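Local coordinates for actin-binding protein (Saccharomyces cerevisiae, PDB 1HQZ), which binds actin filaments, probably with this N-terminal cofilin-homology domain, and regulates actin assembly driven by the ARP2/3 complex, which it recruits to filament sides, at residues S50-F55 against E130-I135; I82-C87 against D124-N129. All coordinates share one frame; numbering follows the deposited sequence.

Contact 1: S50-F55 against E130-I135; sequences SSFHDF and ELLMKI
Leu131, Leu132 and Ile135, on one flank of helix 128-136, all reach the ring of Phe52 at the start of helix 52-56. Leu131 comes first and meets the ring at its rim: CB of Leu131 lies near the ring plane, 4.2 Å from CZ of Phe52, and the two side chains cross at about a right angle. Leu132 approaches differently. Its CB is not aimed at the other helix, but with CG anti to the carbonyl carbon (chi1 -69°) the end of the side chain comes closer, and CD2 of Leu132 reaches Phe52 CE2 at 3.7 Å, the two side chains running past each other in opposite directions. One turn on from Leu131, Ile135 adds its CD1 methyl, 4.2 Å from CZ of Phe52.

A long, flat phenylalanine suits this place because CA of Phe52 is still 9.7 Å from CA of Leu132; with CG anti to the backbone N (chi1 -178°) the ring is carried across that distance. The start of its helix is fixed by Ser51, the N-cap, whose OG accepts from Asp54 N at 3.2 Å. Val71 of strand 65-71 and Ile82 of strand 80-86 touch both Phe52 and Ile135, so the helices meet over the same face of the central mixed sheet of this ADF-homology (cofilin-like) domain. No hydrogen bond links the two segments: cohesion between them is hydrophobic, depending on the fit of one ring among branched aliphatic groups.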
ATOM      1  N   SER A  50      -7.457   9.718   5.629  1.00 34.31           N
ATOM      2  CA  SER A  50      -6.449  10.502   6.332  1.00 36.15           C
ATOM      3  C   SER A  50      -5.849   9.793   7.538  1.00 36.33           C
ATOM      4  O   SER A  50      -4.711  10.080   7.910  1.00 38.01           O
ATOM      5  CB  SER A  50      -7.045  11.837   6.775  1.00 36.56           C
ATOM      6  OG  SER A  50      -8.187  11.616   7.582  1.00 37.01           O
ATOM      7  N   SER A  51      -6.613   8.878   8.137  1.00 35.63           N
ATOM      8  CA  SER A  51      -6.189   8.115   9.325  1.00 35.96           C
ATOM      9  C   SER A  51      -5.467   6.784   9.045  1.00 34.91           C
ATOM     10  O   SER A  51      -5.999   5.898   8.369  1.00 33.64           O
ATOM     11  CB  SER A  51      -7.411   7.844  10.212  1.00 37.21           C
ATOM     12  OG  SER A  51      -7.140   6.830  11.156  1.00 40.24           O
ATOM     13  N   PHE A  52      -4.259   6.646   9.588  1.00 35.39           N
ATOM     14  CA  PHE A  52      -3.455   5.433   9.407  1.00 34.60           C
ATOM     15  C   PHE A  52      -4.188   4.250  10.040  1.00 34.69           C
ATOM     16  O   PHE A  52      -4.110   3.116   9.559  1.00 33.10           O
ATOM     17  CB  PHE A  52      -2.081   5.631  10.063  1.00 33.13           C
ATOM     18  CG  PHE A  52      -1.143   4.457   9.912  1.00 31.92           C
ATOM     19  CD1 PHE A  52      -0.734   4.029   8.654  1.00 34.59           C
ATOM     20  CD2 PHE A  52      -0.599   3.837  11.037  1.00 31.84           C
ATOM     21  CE1 PHE A  52       0.208   3.004   8.513  1.00 33.30           C
ATOM     22  CE2 PHE A  52       0.342   2.812  10.910  1.00 30.11           C
ATOM     23  CZ  PHE A  52       0.747   2.397   9.647  1.00 32.46           C
ATOM     24  N   HIS A  53      -4.901   4.528  11.124  1.00 35.50           N
ATOM     25  CA  HIS A  53      -5.661   3.494  11.812  1.00 36.46           C
ATOM     26  C   HIS A  53      -6.743   2.953  10.861  1.00 35.44           C
ATOM     27  O   HIS A  53      -6.967   1.746  10.804  1.00 35.56           O
ATOM     28  CB  HIS A  53      -6.280   4.071  13.098  1.00 38.29           C
ATOM     29  CG  HIS A  53      -7.089   3.084  13.883  1.00 40.86           C
ATOM     30  ND1 HIS A  53      -8.464   3.018  13.803  1.00 43.34           N
ATOM     31  CD2 HIS A  53      -6.715   2.106  14.741  1.00 40.60           C
ATOM     32  CE1 HIS A  53      -8.903   2.041  14.579  1.00 43.29           C
ATOM     33  NE2 HIS A  53      -7.861   1.472  15.160  1.00 41.37           N
ATOM     34  N   ASP A  54      -7.400   3.838  10.108  1.00 32.56           N
ATOM     35  CA  ASP A  54      -8.436   3.404   9.159  1.00 32.61           C
ATOM     36  C   ASP A  54      -7.801   2.568   8.040  1.00 32.46           C
ATOM     37  O   ASP A  54      -8.335   1.537   7.620  1.00 32.01           O
ATOM     38  CB  ASP A  54      -9.152   4.612   8.548  1.00 30.12           C
ATOM     39  CG  ASP A  54     -10.307   5.120   9.406  1.00 34.00           C
ATOM     40  OD1 ASP A  54     -10.466   4.673  10.564  1.00 32.50           O
ATOM     41  OD2 ASP A  54     -11.060   5.981   8.908  1.00 32.93           O
ATOM     42  N   PHE A  55      -6.650   3.027   7.571  1.00 29.92           N
ATOM     43  CA  PHE A  55      -5.896   2.355   6.519  1.00 31.00           C
ATOM     44  C   PHE A  55      -5.727   0.868   6.803  1.00 31.69           C
ATOM     45  O   PHE A  55      -6.077   0.011   5.984  1.00 31.15           O
ATOM     46  CB  PHE A  55      -4.521   3.032   6.397  1.00 29.16           C
ATOM     47  CG  PHE A  55      -3.562   2.350   5.447  1.00 29.61           C
ATOM     48  CD1 PHE A  55      -3.911   2.119   4.114  1.00 28.79           C
ATOM     49  CD2 PHE A  55      -2.279   2.014   5.872  1.00 27.95           C
ATOM     50  CE1 PHE A  55      -2.985   1.574   3.219  1.00 28.31           C
ATOM     51  CE2 PHE A  55      -1.351   1.468   4.998  1.00 29.60           C
ATOM     52  CZ  PHE A  55      -1.704   1.247   3.661  1.00 31.02           C
ATOM     53  N   GLU A 130       3.142  -2.126  15.963  1.00 41.08           N
ATOM     54  CA  GLU A 130       4.248  -2.853  15.369  1.00 42.86           C
ATOM     55  C   GLU A 130       4.762  -2.086  14.139  1.00 43.11           C
ATOM     56  O   GLU A 130       5.971  -1.941  13.937  1.00 43.91           O
ATOM     57  CB  GLU A 130       3.762  -4.252  14.975  1.00 46.74           C
ATOM     58  CG  GLU A 130       4.470  -4.867  13.777  1.00 52.80           C
ATOM     59  CD  GLU A 130       5.804  -5.490  14.120  1.00 56.79           C
ATOM     60  OE1 GLU A 130       6.616  -4.836  14.813  1.00 59.50           O
ATOM     61  OE2 GLU A 130       6.041  -6.635  13.679  1.00 58.44           O
ATOM     62  N   LEU A 131       3.835  -1.580  13.330  1.00 40.37           N
ATOM     63  CA  LEU A 131       4.206  -0.852  12.126  1.00 39.30           C
ATOM     64  C   LEU A 131       4.778   0.528  12.423  1.00 39.16           C
ATOM     65  O   LEU A 131       5.711   0.975  11.746  1.00 36.83           O
ATOM     66  CB  LEU A 131       2.998  -0.738  11.184  1.00 37.39           C
ATOM     67  CG  LEU A 131       2.467  -2.054  10.590  1.00 34.63           C
ATOM     68  CD1 LEU A 131       1.228  -1.777   9.760  1.00 34.06           C
ATOM     69  CD2 LEU A 131       3.528  -2.706   9.731  1.00 36.11           C
ATOM     70  N   LEU A 132       4.227   1.209  13.425  1.00 36.72           N
ATOM     71  CA  LEU A 132       4.730   2.532  13.765  1.00 38.50           C
ATOM     72  C   LEU A 132       6.176   2.405  14.240  1.00 39.37           C
ATOM     73  O   LEU A 132       6.975   3.334  14.105  1.00 39.21           O
ATOM     74  CB  LEU A 132       3.854   3.181  14.849  1.00 38.95           C
ATOM     75  CG  LEU A 132       2.435   3.583  14.417  1.00 37.54           C
ATOM     76  CD1 LEU A 132       1.696   4.190  15.589  1.00 36.44           C
ATOM     77  CD2 LEU A 132       2.502   4.582  13.271  1.00 36.93           C
ATOM     78  N   MET A 133       6.509   1.236  14.781  1.00 40.29           N
ATOM     79  CA  MET A 133       7.861   0.968  15.261  1.00 41.13           C
ATOM     80  C   MET A 133       8.795   0.757  14.078  1.00 39.23           C
ATOM     81  O   MET A 133       9.908   1.284  14.051  1.00 37.86           O
ATOM     82  CB  MET A 133       7.878  -0.278  16.135  1.00 44.34           C
ATOM     83  CG  MET A 133       9.244  -0.594  16.681  1.00 48.99           C
ATOM     84  SD  MET A 133       9.256  -2.180  17.502  1.00 55.30           S
ATOM     85  CE  MET A 133       9.590  -3.269  16.079  1.00 51.06           C
ATOM     86  N   LYS A 134       8.337  -0.029  13.107  1.00 38.49           N
ATOM     87  CA  LYS A 134       9.125  -0.296  11.906  1.00 38.77           C
ATOM     88  C   LYS A 134       9.374   1.007  11.156  1.00 38.71           C
ATOM     89  O   LYS A 134      10.457   1.230  10.612  1.00 39.52           O
ATOM     90  CB  LYS A 134       8.395  -1.283  10.991  1.00 37.50           C
ATOM     91  CG  LYS A 134       8.293  -2.677  11.564  1.00 39.75           C
ATOM     92  CD  LYS A 134       7.798  -3.664  10.524  1.00 43.00           C
ATOM     93  CE  LYS A 134       7.750  -5.079  11.077  1.00 43.53           C
ATOM     94  NZ  LYS A 134       7.641  -6.068   9.962  1.00 47.77           N
ATOM     95  N   ILE A 135       8.363   1.872  11.142  1.00 38.80           N
ATOM     96  CA  ILE A 135       8.464   3.155  10.459  1.00 38.75           C
ATOM     97  C   ILE A 135       9.498   4.025  11.169  1.00 38.88           C
ATOM     98  O   ILE A 135      10.336   4.673  10.533  1.00 40.11           O
ATOM     99  CB  ILE A 135       7.077   3.850  10.424  1.00 38.91           C
ATOM    100  CG1 ILE A 135       6.180   3.131   9.412  1.00 39.33           C
ATOM    101  CG2 ILE A 135       7.217   5.321  10.080  1.00 40.71           C
ATOM    102  CD1 ILE A 135       4.766   3.630   9.376  1.00 39.62           C
TER

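Contact 2: I82-C87 against D124-N129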
ATOM      1  N   ILE A  82       5.230   4.072   3.947  1.00 32.09           N
ATOM      2  CA  ILE A  82       5.182   2.628   4.091  1.00 31.58           C
ATOM      3  C   ILE A  82       4.315   2.062   2.964  1.00 31.38           C
ATOM      4  O   ILE A  82       3.324   2.670   2.557  1.00 27.82           O
ATOM      5  CB  ILE A  82       4.610   2.205   5.475  1.00 31.80           C
ATOM      6  CG1 ILE A  82       4.490   0.679   5.539  1.00 33.89           C
ATOM      7  CG2 ILE A  82       3.259   2.870   5.721  1.00 32.51           C
ATOM      8  CD1 ILE A  82       4.114   0.119   6.916  1.00 30.68           C
ATOM      9  N   ILE A  83       4.730   0.934   2.405  1.00 30.20           N
ATOM     10  CA  ILE A  83       3.928   0.310   1.376  1.00 31.17           C
ATOM     11  C   ILE A  83       3.596  -1.066   1.913  1.00 31.62           C
ATOM     12  O   ILE A  83       4.418  -1.701   2.582  1.00 29.84           O
ATOM     13  CB  ILE A  83       4.664   0.182   0.037  1.00 30.86           C
ATOM     14  CG1 ILE A  83       5.947  -0.627   0.207  1.00 29.51           C
ATOM     15  CG2 ILE A  83       4.961   1.559  -0.505  1.00 32.80           C
ATOM     16  CD1 ILE A  83       6.588  -1.014  -1.119  1.00 35.45           C
ATOM     17  N   ILE A  84       2.379  -1.511   1.639  1.00 32.30           N
ATOM     18  CA  ILE A  84       1.939  -2.806   2.117  1.00 33.21           C
ATOM     19  C   ILE A  84       1.489  -3.716   0.987  1.00 33.02           C
ATOM     20  O   ILE A  84       0.667  -3.336   0.165  1.00 33.42           O
ATOM     21  CB  ILE A  84       0.787  -2.637   3.145  1.00 34.65           C
ATOM     22  CG1 ILE A  84       1.356  -2.020   4.427  1.00 34.68           C
ATOM     23  CG2 ILE A  84       0.115  -3.977   3.429  1.00 31.63           C
ATOM     24  CD1 ILE A  84       0.325  -1.665   5.447  1.00 39.49           C
ATOM     25  N   GLY A  85       2.069  -4.910   0.948  1.00 32.69           N
ATOM     26  CA  GLY A  85       1.701  -5.896  -0.041  1.00 33.82           C
ATOM     27  C   GLY A  85       0.745  -6.834   0.675  1.00 34.07           C
ATOM     28  O   GLY A  85       1.147  -7.656   1.493  1.00 33.72           O
ATOM     29  N   TRP A  86      -0.534  -6.688   0.367  1.00 34.59           N
ATOM     30  CA  TRP A  86      -1.589  -7.482   0.976  1.00 34.81           C
ATOM     31  C   TRP A  86      -1.907  -8.693   0.088  1.00 35.88           C
ATOM     32  O   TRP A  86      -2.394  -8.545  -1.036  1.00 36.24           O
ATOM     33  CB  TRP A  86      -2.806  -6.569   1.166  1.00 32.79           C
ATOM     34  CG  TRP A  86      -4.041  -7.235   1.638  1.00 33.16           C
ATOM     35  CD1 TRP A  86      -5.093  -7.638   0.868  1.00 30.74           C
ATOM     36  CD2 TRP A  86      -4.379  -7.565   2.987  1.00 30.25           C
ATOM     37  NE1 TRP A  86      -6.066  -8.190   1.653  1.00 27.64           N
ATOM     38  CE2 TRP A  86      -5.658  -8.165   2.958  1.00 29.80           C
ATOM     39  CE3 TRP A  86      -3.727  -7.415   4.219  1.00 32.34           C
ATOM     40  CZ2 TRP A  86      -6.304  -8.619   4.114  1.00 29.13           C
ATOM     41  CZ3 TRP A  86      -4.370  -7.864   5.374  1.00 31.32           C
ATOM     42  CH2 TRP A  86      -5.649  -8.461   5.309  1.00 31.86           C
ATOM     43  N   CYS A  87      -1.612  -9.888   0.598  1.00 35.48           N
ATOM     44  CA  CYS A  87      -1.833 -11.127  -0.149  1.00 36.51           C
ATOM     45  C   CYS A  87      -2.560 -12.141   0.726  1.00 36.32           C
ATOM     46  O   CYS A  87      -1.940 -13.075   1.229  1.00 35.76           O
ATOM     47  CB  CYS A  87      -0.479 -11.703  -0.593  1.00 37.98           C
ATOM     48  SG  CYS A  87      -0.550 -13.142  -1.690  1.00 38.90           S
ATOM     49  N   ASP A 124      -3.635  -9.406  11.735  1.00 53.31           N
ATOM     50  CA  ASP A 124      -2.555  -9.554  12.704  1.00 53.46           C
ATOM     51  C   ASP A 124      -1.230  -9.061  12.130  1.00 52.45           C
ATOM     52  O   ASP A 124      -0.318  -8.700  12.873  1.00 51.93           O
ATOM     53  CB  ASP A 124      -2.430 -11.014  13.154  1.00 56.27           C
ATOM     54  CG  ASP A 124      -3.514 -11.421  14.153  1.00 59.08           C
ATOM     55  OD1 ASP A 124      -3.509 -12.597  14.579  1.00 61.03           O
ATOM     56  OD2 ASP A 124      -4.364 -10.572  14.516  1.00 58.86           O
ATOM     57  N   ASP A 125      -1.128  -9.039  10.804  1.00 50.31           N
ATOM     58  CA  ASP A 125       0.084  -8.567  10.145  1.00 48.41           C
ATOM     59  C   ASP A 125       0.073  -7.048  10.029  1.00 47.66           C
ATOM     60  O   ASP A 125       1.050  -6.442   9.590  1.00 47.76           O
ATOM     61  CB  ASP A 125       0.201  -9.172   8.746  1.00 48.97           C
ATOM     62  CG  ASP A 125       0.344 -10.676   8.776  1.00 49.52           C
ATOM     63  OD1 ASP A 125       0.964 -11.178   9.736  1.00 49.39           O
ATOM     64  OD2 ASP A 125      -0.142 -11.351   7.840  1.00 46.72           O
ATOM     65  N   LEU A 126      -1.039  -6.438  10.426  1.00 47.18           N
ATOM     66  CA  LEU A 126      -1.192  -4.990  10.349  1.00 46.03           C
ATOM     67  C   LEU A 126      -1.459  -4.346  11.714  1.00 45.16           C
ATOM     68  O   LEU A 126      -2.350  -3.507  11.856  1.00 45.30           O
ATOM     69  CB  LEU A 126      -2.322  -4.643   9.372  1.00 44.94           C
ATOM     70  CG  LEU A 126      -2.191  -5.144   7.921  1.00 45.03           C
ATOM     71  CD1 LEU A 126      -3.488  -4.893   7.152  1.00 42.10           C
ATOM     72  CD2 LEU A 126      -1.032  -4.437   7.235  1.00 44.32           C
ATOM     73  N   ASP A 127      -0.691  -4.744  12.722  1.00 43.83           N
ATOM     74  CA  ASP A 127      -0.854  -4.154  14.046  1.00 44.16           C
ATOM     75  C   ASP A 127      -0.255  -2.755  13.988  1.00 41.93           C
ATOM     76  O   ASP A 127       0.913  -2.591  13.649  1.00 41.17           O
ATOM     77  CB  ASP A 127      -0.131  -4.988  15.105  1.00 46.69           C
ATOM     78  CG  ASP A 127      -0.088  -4.292  16.454  1.00 49.87           C
ATOM     79  OD1 ASP A 127      -1.172  -4.080  17.044  1.00 51.40           O
ATOM     80  OD2 ASP A 127       1.025  -3.946  16.912  1.00 50.59           O
ATOM     81  N   GLU A 128      -1.053  -1.750  14.323  1.00 42.38           N
ATOM     82  CA  GLU A 128      -0.605  -0.364  14.258  1.00 44.30           C
ATOM     83  C   GLU A 128       0.684  -0.027  15.011  1.00 43.77           C
ATOM     84  O   GLU A 128       1.541   0.688  14.487  1.00 42.45           O
ATOM     85  CB  GLU A 128      -1.735   0.578  14.704  1.00 44.05           C
ATOM     86  CG  GLU A 128      -1.358   2.052  14.636  1.00 45.85           C
ATOM     87  CD  GLU A 128      -2.564   2.982  14.680  1.00 47.05           C
ATOM     88  OE1 GLU A 128      -3.621   2.567  15.194  1.00 46.61           O
ATOM     89  OE2 GLU A 128      -2.442   4.137  14.210  1.00 48.67           O
ATOM     90  N   ASN A 129       0.837  -0.529  16.230  1.00 45.02           N
ATOM     91  CA  ASN A 129       2.047  -0.229  16.992  1.00 44.30           C
ATOM     92  C   ASN A 129       3.291  -0.891  16.413  1.00 42.15           C
ATOM     93  O   ASN A 129       4.367  -0.299  16.388  1.00 39.56           O
ATOM     94  CB  ASN A 129       1.866  -0.633  18.456  1.00 47.25           C
ATOM     95  CG  ASN A 129       0.939   0.309  19.198  1.00 51.03           C
ATOM     96  OD1 ASN A 129       1.117   1.535  19.161  1.00 52.24           O
ATOM     97  ND2 ASN A 129      -0.054  -0.252  19.880  1.00 50.93           N
TER
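Leu126, in the turn that leads into helix 128-136, faces Ile84 and Trp86 on strand 80-86, an inner strand of the mixed sheet at the heart of the ADF-homology fold. Two apolar contacts carry the meeting, and the fork of the leucine divides between them. CD2 of Leu126 lies 3.6 Å from Ile84 CD1 and 4.0 Å from Ile84 CG2, so that both arms of the beta-branched residue take part. A beta-branched side chain fits the extended backbone here, and residues two apart on a strand can offer their side chains to the same partner. The other methyl, CD1, goes to the tryptophan, where it approaches the six-membered part of the indole obliquely. Leu126 has CG anti to the carbonyl carbon (chi1 -58°), which places its two methyls between Ile84 and Trp86. Phe59 and Ala120 also touch the leucine. An alanine here would remove both methyls and would probably leave Ile84 CD1 and the six-membered ring of Trp86 without this partner, opening a gap under the turn.

The polar groups find their partners outside this apolar pairing. The indole N-H of buried Trp86 is satisfied by the carbonyl of Asp60, and its ring stacks on Phe59; both would fix the rotation of the indole. On the turn, Asp125 OD2 accepts from the backbone N atoms of Arg121 and Asp122, while Asp127, the N-cap of the helix, accepts from Glu130 N. These bonds hold the chain on both sides of the leucine. CD1 of Leu126 lies 3.6 Å from CZ3 and 3.9 Å from CE3 of Trp86.

In the fold
From the N terminus, the chain passes helix 12-24 and the hairpin of strands 32-37 and 43-49 before reaching 50-55, where contact 1 begins. Strands 65-71 and 80-86 follow, the latter carrying the first half of contact 2. After helix 93-110 and strand 116-120, residues 124-129 close contact 2, and 130-135 close contact 1 immediately afterwards. The shorter loop therefore lies wholly within the longer one. Together they seat the last helix and its leading turn on the sheet and against helix 52-56. The two contacts touch directly, Ile135 CD1 lying 4.0 Å from Ile82 CG2, and pack side by side on one face of the sheet.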